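Local coordinates for glutaredoxin (Populus tremula x Populus tremuloides, PDB 2E7P), which binds a glutathione-ligated [2Fe-2S] cluster and, as a CPYC-type glutaredoxin, probably reduces disulfides using glutathione, at residues C[21-26]-C[48-53]. Sequence-based numbering, arbitrary orientation.
Sequences PVVVFS and KVVELD
The Phe25 ring meets Val50 and Leu52 obliquely. CD1 of Phe25 lies 3.7 Å from CB of Val50, and the two side chains point the same way. Val50 CG1 sits by CD1 and CE1 of the ring, while CG2 of Val50 reaches CG1 of Val23 at 4.0 Å. Leu52 adds its CD2 near CD1 of Phe25. The other flat group, the Glu51 carboxylate, is met from above its plane, 36° out of it: OG of Ser26 donates a 2.7 Å hydrogen bond to OE1 of Glu51. The Glu51 chain bends at chi2 (-79°), bringing OE1 against OG and CB of Ser26, while OE2 makes a salt bridge to Lys37 of helix 31-42. Replacing Glu51 by an alanine would probably cost Ser26 OG its acceptor OE1 and leave Lys37 without this salt-bridge mate. Ser26 CB also packs on Val49 CG1. Four backbone hydrogen bonds join the strands, starting with Lys48 N to Val22 O (2.7 Å), and a fifth runs from Leu52 N, just past the strand, to Ser26 O. Phe25, Val23 and Val50 share one face; Val24, Ser26, Val49 and Glu51 share the other, towards helix 31-42. The parallel pair, linked in sequence by that helix, forms a beta-alpha-beta unit of the thioredoxin fold.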
loop_
_atom_site.group_PDB
_atom_site.type_symbol
_atom_site.label_atom_id
_atom_site.label_comp_id
_atom_site.label_asym_id
_atom_site.label_seq_id
_atom_site.Cartn_x
_atom_site.Cartn_y
_atom_site.Cartn_z
ATOM N N PRO C 21 5.053 -14.542 18.617
ATOM C CA PRO C 21 4.744 -13.449 19.554
ATOM C C PRO C 21 4.120 -12.202 18.890
ATOM O O PRO C 21 3.236 -11.586 19.465
ATOM C CB PRO C 21 6.117 -13.127 20.155
ATOM C CG PRO C 21 6.835 -14.458 20.143
ATOM C CD PRO C 21 6.441 -15.025 18.789
ATOM N N VAL C 22 4.565 -11.837 17.686
ATOM C CA VAL C 22 3.911 -10.756 16.945
ATOM C C VAL C 22 3.631 -11.243 15.536
ATOM O O VAL C 22 4.487 -11.824 14.868
ATOM C CB VAL C 22 4.740 -9.469 16.884
ATOM C CG1 VAL C 22 3.945 -8.320 16.184
ATOM C CG2 VAL C 22 5.206 -9.034 18.288
ATOM N N VAL C 23 2.417 -11.003 15.079
ATOM C CA VAL C 23 2.031 -11.443 13.744
ATOM C C VAL C 23 1.336 -10.290 13.020
ATOM O O VAL C 23 0.394 -9.654 13.556
ATOM C CB VAL C 23 1.128 -12.715 13.772
ATOM C CG1 VAL C 23 0.622 -13.034 12.341
ATOM C CG2 VAL C 23 1.902 -13.931 14.377
ATOM N N VAL C 24 1.823 -10.029 11.819
ATOM C CA VAL C 24 1.272 -8.979 10.953
ATOM C C VAL C 24 0.727 -9.612 9.672
ATOM O O VAL C 24 1.484 -10.037 8.829
ATOM C CB VAL C 24 2.344 -7.910 10.595
ATOM C CG1 VAL C 24 1.751 -6.824 9.724
ATOM C CG2 VAL C 24 2.914 -7.255 11.868
ATOM N N PHE C 25 -0.587 -9.662 9.526
ATOM C CA PHE C 25 -1.192 -9.923 8.207
ATOM C C PHE C 25 -1.069 -8.681 7.311
ATOM O O PHE C 25 -1.414 -7.579 7.701
ATOM C CB PHE C 25 -2.651 -10.410 8.338
ATOM C CG PHE C 25 -2.793 -11.698 9.124
ATOM C CD1 PHE C 25 -2.732 -12.932 8.493
ATOM C CD2 PHE C 25 -3.016 -11.662 10.490
ATOM C CE1 PHE C 25 -2.906 -14.113 9.200
ATOM C CE2 PHE C 25 -3.153 -12.838 11.218
ATOM C CZ PHE C 25 -3.103 -14.069 10.560
ATOM N N SER C 26 -0.557 -8.891 6.104
ATOM C CA SER C 26 0.007 -7.841 5.283
ATOM C C SER C 26 -0.234 -8.136 3.785
ATOM O O SER C 26 -0.681 -9.216 3.422
ATOM C CB SER C 26 1.515 -7.764 5.596
ATOM O OG SER C 26 2.189 -6.840 4.781
ATOM N N LYS C 48 6.310 -11.877 12.845
ATOM C CA LYS C 48 6.095 -12.678 11.663
ATOM C C LYS C 48 5.152 -11.930 10.710
ATOM O O LYS C 48 4.150 -11.381 11.130
ATOM C CB LYS C 48 5.505 -14.017 12.082
ATOM C CG LYS C 48 5.001 -14.834 10.945
ATOM C CD LYS C 48 4.418 -16.125 11.441
ATOM C CE LYS C 48 3.874 -16.898 10.265
ATOM N NZ LYS C 48 4.182 -18.300 10.487
ATOM N N VAL C 49 5.487 -11.908 9.430
ATOM C CA VAL C 49 4.660 -11.260 8.444
ATOM C C VAL C 49 3.986 -12.348 7.610
ATOM O O VAL C 49 4.651 -13.249 7.083
ATOM C CB VAL C 49 5.465 -10.323 7.516
ATOM C CG1 VAL C 49 4.534 -9.657 6.553
ATOM C CG2 VAL C 49 6.190 -9.260 8.325
ATOM N N VAL C 50 2.666 -12.264 7.501
ATOM C CA VAL C 50 1.937 -13.156 6.609
ATOM C C VAL C 50 1.525 -12.311 5.445
ATOM O O VAL C 50 0.619 -11.542 5.566
ATOM C CB VAL C 50 0.687 -13.729 7.315
ATOM C CG1 VAL C 50 -0.099 -14.672 6.370
ATOM C CG2 VAL C 50 1.100 -14.429 8.632
ATOM N N GLU C 51 2.212 -12.414 4.319
ATOM C CA GLU C 51 1.803 -11.641 3.161
ATOM C C GLU C 51 0.658 -12.359 2.471
ATOM O O GLU C 51 0.857 -13.376 1.820
ATOM C CB GLU C 51 2.984 -11.422 2.216
ATOM C CG GLU C 51 4.201 -10.784 2.902
ATOM C CD GLU C 51 4.075 -9.263 3.090
ATOM O OE1 GLU C 51 2.967 -8.705 2.945
ATOM O OE2 GLU C 51 5.096 -8.609 3.437
ATOM N N LEU C 52 -0.558 -11.826 2.596
ATOM C CA LEU C 52 -1.717 -12.555 2.097
ATOM C C LEU C 52 -1.722 -12.712 0.570
ATOM O O LEU C 52 -2.197 -13.718 0.064
ATOM C CB LEU C 52 -3.018 -11.929 2.602
ATOM C CG LEU C 52 -3.299 -11.970 4.120
ATOM C CD1 LEU C 52 -4.400 -10.981 4.476
ATOM C CD2 LEU C 52 -3.645 -13.373 4.654
ATOM N N ASP C 53 -1.187 -11.733 -0.153
ATOM C CA ASP C 53 -1.140 -11.787 -1.628
ATOM C C ASP C 53 -0.102 -12.800 -2.136
ATOM O O ASP C 53 0.028 -13.025 -3.341
ATOM C CB ASP C 53 -0.868 -10.380 -2.234
ATOM C CG ASP C 53 0.403 -9.713 -1.676
ATOM O OD1 ASP C 53 0.777 -9.946 -0.503
ATOM O OD2 ASP C 53 1.043 -8.943 -2.427
#